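Local coordinates for gSG7 salivary protein (Anopheles stephensi, PDB 6XMB), which blocks the reciprocal activation of host factor XII and prekallikrein, preventing bradykinin release, and weakly inhibits the alternative pathway of complement, at residues Q37-N42 and G105-A110; N42-K47 and A111-C116. One frame throughout, in Å; residues are numbered along the deposited sequence.

Contact 1: Q37-N42 and G105-A110; sequences QNQLRN and GLKKLA
L40 reaches from helix 6-49 onto the backbone of helix 92-116, where its CD1 lies 3.6 Å from A110 CA and 3.7 Å from A110 CB. Its other methyl, CD2, meets CD2 of L109 at 4.1 Å, the two leucine side chains running obliquely past each other. With CG trans to the backbone N (chi1 -177°), L40 directs both methyls across the interface, while L106 CD2 stands at the limit of contact with L40 CD2. Next to L40, Q39 turns to the preceding turn of helix 92-116, where its CB touches L106 CB at 3.8 Å; the glutamine chain then bends at chi2 (-70°) and brings OE1 to 4.1 Å from K107 CB, along the more exposed margin. A110 presents only a methyl, and its CB comes within 3.2 Å of Q39 O, a measure of how closely the backbones approach.

That O belongs to a wider, pi-type turn at 37-41, closed by N42 N bonding to Q37 O at 3.0 Å. Beyond this shell, V69, L72, M65 and E68 of helix 59-80 touch the leucines, and F15 of the second subunit packs on L40. The segment axes pass 8.0 Å apart at 13°, nearly parallel, and the contact is one side of a three-helix bundle in the all-helical Aegyptin C-terminal domain, with a small alanine at the close helix-helix approach.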
loop_
_atom_site.group_PDB
_atom_site.type_symbol
_atom_site.label_atom_id
_atom_site.label_comp_id
_atom_site.label_asym_id
_atom_site.label_seq_id
_atom_site.Cartn_x
_atom_site.Cartn_y
_atom_site.Cartn_z
ATOM N N GLN A 37 12.006 7.328 -8.570
ATOM C CA GLN A 37 12.975 8.427 -8.580
ATOM C C GLN A 37 14.317 8.011 -9.181
ATOM O O GLN A 37 14.920 8.757 -9.968
ATOM C CB GLN A 37 13.172 8.959 -7.159
ATOM C CG GLN A 37 11.914 9.584 -6.565
ATOM C CD GLN A 37 12.100 10.103 -5.134
ATOM O OE1 GLN A 37 13.190 10.042 -4.569
ATOM N NE2 GLN A 37 11.027 10.628 -4.556
ATOM N N ASN A 38 14.808 6.825 -8.817
ATOM C CA ASN A 38 16.177 6.463 -9.156
ATOM C C ASN A 38 16.301 5.920 -10.573
ATOM O O ASN A 38 17.217 6.308 -11.302
ATOM C CB ASN A 38 16.707 5.444 -8.153
ATOM C CG ASN A 38 16.900 6.044 -6.765
ATOM O OD1 ASN A 38 17.092 7.247 -6.623
ATOM N ND2 ASN A 38 16.833 5.209 -5.746
ATOM N N GLN A 39 15.420 4.996 -10.969
ATOM C CA GLN A 39 15.514 4.355 -12.280
ATOM C C GLN A 39 14.826 5.133 -13.386
ATOM O O GLN A 39 15.054 4.837 -14.562
ATOM C CB GLN A 39 14.908 2.957 -12.246
ATOM C CG GLN A 39 15.283 2.154 -11.039
ATOM C CD GLN A 39 16.724 1.743 -11.062
ATOM O OE1 GLN A 39 17.235 1.296 -12.090
ATOM N NE2 GLN A 39 17.405 1.914 -9.936
ATOM N N LEU A 40 13.983 6.104 -13.061
ATOM C CA LEU A 40 13.146 6.676 -14.100
ATOM C C LEU A 40 13.231 8.191 -14.113
ATOM O O LEU A 40 13.616 8.780 -15.125
ATOM C CB LEU A 40 11.695 6.224 -13.916
ATOM C CG LEU A 40 10.712 6.689 -14.985
ATOM C CD1 LEU A 40 11.101 6.111 -16.321
ATOM C CD2 LEU A 40 9.288 6.274 -14.644
ATOM N N ARG A 41 12.867 8.833 -13.004
ATOM C CA ARG A 41 12.857 10.290 -12.973
ATOM C C ARG A 41 14.246 10.847 -13.240
ATOM O O ARG A 41 14.436 11.679 -14.135
ATOM C CB ARG A 41 12.324 10.782 -11.628
ATOM C CG ARG A 41 12.264 12.302 -11.489
ATOM C CD ARG A 41 12.119 12.705 -10.018
ATOM N NE ARG A 41 13.381 12.544 -9.299
ATOM C CZ ARG A 41 13.508 12.590 -7.974
ATOM N NH1 ARG A 41 12.445 12.785 -7.210
ATOM N NH2 ARG A 41 14.700 12.434 -7.410
ATOM N N ASN A 42 15.243 10.375 -12.499
ATOM C CA ASN A 42 16.562 10.997 -12.590
ATOM C C ASN A 42 17.191 10.844 -13.961
ATOM O O ASN A 42 17.588 11.871 -14.545
ATOM C CB ASN A 42 17.474 10.451 -11.491
ATOM C CG ASN A 42 17.132 11.003 -10.131
ATOM O OD1 ASN A 42 16.648 12.130 -10.002
ATOM N ND2 ASN A 42 17.392 10.215 -9.098
ATOM N N GLY A 105 12.075 -3.177 -14.669
ATOM C CA GLY A 105 11.003 -2.657 -15.507
ATOM C C GLY A 105 11.092 -1.156 -15.701
ATOM O O GLY A 105 10.964 -0.650 -16.821
ATOM N N LEU A 106 11.327 -0.420 -14.615
ATOM C CA LEU A 106 11.450 1.028 -14.722
ATOM C C LEU A 106 12.668 1.405 -15.545
ATOM O O LEU A 106 12.649 2.406 -16.267
ATOM C CB LEU A 106 11.555 1.652 -13.332
ATOM C CG LEU A 106 10.390 1.464 -12.356
ATOM C CD1 LEU A 106 10.794 1.984 -10.981
ATOM C CD2 LEU A 106 9.160 2.192 -12.852
ATOM N N LYS A 107 13.748 0.630 -15.410
ATOM C CA LYS A 107 14.965 0.878 -16.173
ATOM C C LYS A 107 14.699 0.772 -17.667
ATOM O O LYS A 107 15.008 1.692 -18.433
ATOM C CB LYS A 107 16.045 -0.118 -15.761
ATOM C CG LYS A 107 17.421 0.194 -16.325
ATOM C CD LYS A 107 18.324 -1.008 -16.204
ATOM C CE LYS A 107 19.721 -0.695 -16.697
ATOM N NZ LYS A 107 20.485 -1.954 -16.923
ATOM N N LYS A 108 14.120 -0.351 -18.098
ATOM C CA LYS A 108 13.717 -0.471 -19.492
ATOM C C LYS A 108 12.765 0.655 -19.878
ATOM O O LYS A 108 12.865 1.207 -20.978
ATOM C CB LYS A 108 13.088 -1.843 -19.742
ATOM N N LEU A 109 11.850 1.037 -18.981
ATOM C CA LEU A 109 10.899 2.086 -19.344
ATOM C C LEU A 109 11.602 3.423 -19.529
ATOM O O LEU A 109 11.237 4.209 -20.411
ATOM C CB LEU A 109 9.798 2.205 -18.292
ATOM C CG LEU A 109 8.886 3.431 -18.444
ATOM C CD1 LEU A 109 8.178 3.409 -19.797
ATOM C CD2 LEU A 109 7.872 3.451 -17.330
ATOM N N ALA A 110 12.610 3.706 -18.698
ATOM C CA ALA A 110 13.342 4.958 -18.840
ATOM C C ALA A 110 14.059 5.041 -20.182
ATOM O O ALA A 110 14.300 6.140 -20.693
ATOM C CB ALA A 110 14.343 5.115 -17.699
#

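Contact 2: N42-K47 and A111-C116; sequences NPLYLK and ASTEQC
Apolar packing between L44 and T113 forms the inner half of this contact. L44 CD2 lies 3.8 Å from T113 CG2, with CD1 scarcely farther, and the two side chains are set roughly perpendicular. T113 can offer its methyl here because CG2 is trans to the backbone N, while OG1 turns back along its own helix to bond L109 O. L44 CD2 also touches E114 CG at 3.8 Å, the two side chains lying alongside with their ends pointing opposite ways. M65 of helix 59-80 lies against both L44 and T113, and F15 of the second subunit packs on L44. A disulfide between C116 and C61 ties segment 111-116 covalently to helix 59-80.

The polar half pairs K47 with E114. Bent at chi2 (76°), the lysine chain runs obliquely over the carboxylate, with CD 3.5 Å from E114 OE1 and CB 3.5 Å from E114 OE2. NZ reaches OE1 at 3.7 Å, a long salt bridge. E114 OE2 also stands 3.4 Å from P43 O, an acceptor facing an acceptor.

Between segments 42-47 and 111-116 themselves, cohesion probably comes chiefly from methyl and methylene packing, and the separated lysine and glutamate charges probably add only a modest electrostatic attraction.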
loop_
_atom_site.group_PDB
_atom_site.type_symbol
_atom_site.label_atom_id
_atom_site.label_comp_id
_atom_site.label_asym_id
_atom_site.label_seq_id
_atom_site.Cartn_x
_atom_site.Cartn_y
_atom_site.Cartn_z
ATOM N N ASN A 42 15.243 10.375 -12.499
ATOM C CA ASN A 42 16.562 10.997 -12.590
ATOM C C ASN A 42 17.191 10.844 -13.961
ATOM O O ASN A 42 17.588 11.871 -14.545
ATOM C CB ASN A 42 17.474 10.451 -11.491
ATOM C CG ASN A 42 17.132 11.003 -10.131
ATOM O OD1 ASN A 42 16.648 12.130 -10.002
ATOM N ND2 ASN A 42 17.392 10.215 -9.098
ATOM N N PRO A 43 17.300 9.652 -14.554
ATOM C CA PRO A 43 17.862 9.586 -15.910
ATOM C C PRO A 43 17.063 10.377 -16.936
ATOM O O PRO A 43 17.656 10.923 -17.870
ATOM C CB PRO A 43 17.871 8.085 -16.219
ATOM C CG PRO A 43 16.900 7.490 -15.264
ATOM C CD PRO A 43 16.983 8.308 -14.033
ATOM N N LEU A 44 15.740 10.494 -16.784
ATOM C CA LEU A 44 14.981 11.308 -17.733
ATOM C C LEU A 44 15.187 12.793 -17.486
ATOM O O LEU A 44 15.052 13.598 -18.409
ATOM C CB LEU A 44 13.495 10.976 -17.659
ATOM C CG LEU A 44 13.032 9.734 -18.415
ATOM C CD1 LEU A 44 11.659 9.334 -17.917
ATOM C CD2 LEU A 44 12.977 10.014 -19.913
ATOM N N TYR A 45 15.495 13.182 -16.248
ATOM C CA TYR A 45 15.884 14.568 -16.023
ATOM C C TYR A 45 17.175 14.898 -16.750
ATOM O O TYR A 45 17.366 16.041 -17.176
ATOM C CB TYR A 45 16.050 14.858 -14.532
ATOM C CG TYR A 45 14.763 15.209 -13.812
ATOM C CD1 TYR A 45 13.621 15.575 -14.518
ATOM C CD2 TYR A 45 14.692 15.189 -12.419
ATOM C CE1 TYR A 45 12.432 15.904 -13.853
ATOM C CE2 TYR A 45 13.517 15.521 -11.753
ATOM C CZ TYR A 45 12.398 15.874 -12.473
ATOM O OH TYR A 45 11.241 16.196 -11.811
ATOM N N LEU A 46 18.073 13.915 -16.893
ATOM C CA LEU A 46 19.310 14.130 -17.637
ATOM C C LEU A 46 19.013 14.424 -19.095
ATOM O O LEU A 46 19.519 15.400 -19.661
ATOM C CB LEU A 46 20.221 12.908 -17.518
ATOM C CG LEU A 46 20.725 12.545 -16.111
ATOM C CD1 LEU A 46 21.518 11.242 -16.136
ATOM C CD2 LEU A 46 21.578 13.649 -15.536
ATOM N N LYS A 47 18.185 13.584 -19.715
ATOM C CA LYS A 47 17.827 13.769 -21.111
ATOM C C LYS A 47 17.197 15.132 -21.344
ATOM O O LYS A 47 17.458 15.778 -22.363
ATOM C CB LYS A 47 16.881 12.656 -21.533
ATOM C CG LYS A 47 16.524 12.655 -23.015
ATOM C CD LYS A 47 17.678 12.118 -23.847
ATOM C CE LYS A 47 17.211 11.657 -25.228
ATOM N NZ LYS A 47 18.349 11.027 -25.973
ATOM N N ALA A 111 14.408 3.892 -20.760
ATOM C CA ALA A 111 15.106 3.868 -22.039
ATOM C C ALA A 111 14.152 4.139 -23.193
ATOM O O ALA A 111 14.433 4.980 -24.056
ATOM C CB ALA A 111 15.803 2.522 -22.227
ATOM N N SER A 112 13.019 3.432 -23.226
ATOM C CA SER A 112 12.046 3.632 -24.296
ATOM C C SER A 112 11.379 4.997 -24.198
ATOM O O SER A 112 10.988 5.567 -25.223
ATOM C CB SER A 112 10.993 2.527 -24.263
ATOM O OG SER A 112 10.130 2.662 -23.148
ATOM N N THR A 113 11.224 5.527 -22.980
ATOM C CA THR A 113 10.725 6.889 -22.823
ATOM C C THR A 113 11.721 7.897 -23.374
ATOM O O THR A 113 11.330 8.888 -24.002
ATOM C CB THR A 113 10.437 7.185 -21.348
ATOM O OG1 THR A 113 9.594 6.163 -20.818
ATOM C CG2 THR A 113 9.747 8.516 -21.198
ATOM N N GLU A 114 13.011 7.676 -23.134
ATOM C CA GLU A 114 14.015 8.556 -23.716
ATOM C C GLU A 114 13.888 8.597 -25.233
ATOM O O GLU A 114 14.006 9.664 -25.844
ATOM C CB GLU A 114 15.414 8.100 -23.317
ATOM C CG GLU A 114 15.890 8.619 -21.968
ATOM C CD GLU A 114 17.379 8.931 -21.980
ATOM O OE1 GLU A 114 17.990 8.749 -23.058
ATOM O OE2 GLU A 114 17.934 9.367 -20.934
ATOM N N GLN A 115 13.605 7.449 -25.854
ATOM C CA GLN A 115 13.592 7.383 -27.312
ATOM C C GLN A 115 12.400 8.119 -27.916
ATOM O O GLN A 115 12.546 8.745 -28.969
ATOM C CB GLN A 115 13.626 5.927 -27.776
ATOM C CG GLN A 115 14.966 5.211 -27.526
ATOM C CD GLN A 115 16.128 5.740 -28.388
ATOM O OE1 GLN A 115 16.754 6.751 -28.056
ATOM N NE2 GLN A 115 16.420 5.047 -29.486
ATOM N N CYS A 116 11.229 8.085 -27.276
ATOM C CA CYS A 116 10.056 8.775 -27.801
ATOM C C CYS A 116 9.853 10.169 -27.221
ATOM O O CYS A 116 8.820 10.786 -27.494
ATOM C CB CYS A 116 8.776 7.949 -27.579
ATOM S SG CYS A 116 8.268 7.443 -25.873
#

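In the fold
Contacts 1 and 2 are successive levels of one interface between helices 6-49 and 92-116, with centres about 8 Å apart, sharing N42 and joined by packing of A110 against P43 and L44. Contact 1 lies deeper, its centre about 11 Å from that of the chain, and most of its touching residues are buried; contact 2, at about 19 Å, is partly buried. The segment axes correspondingly separate from 8.0 to 10.1 Å, and close leucine-alanine packing gives way to leucine-threonine packing and a lysine-glutamate pair. Helix 59-80 backs both, joined to the outer level by a disulfide, and F15 of the second subunit reaches a leucine in each.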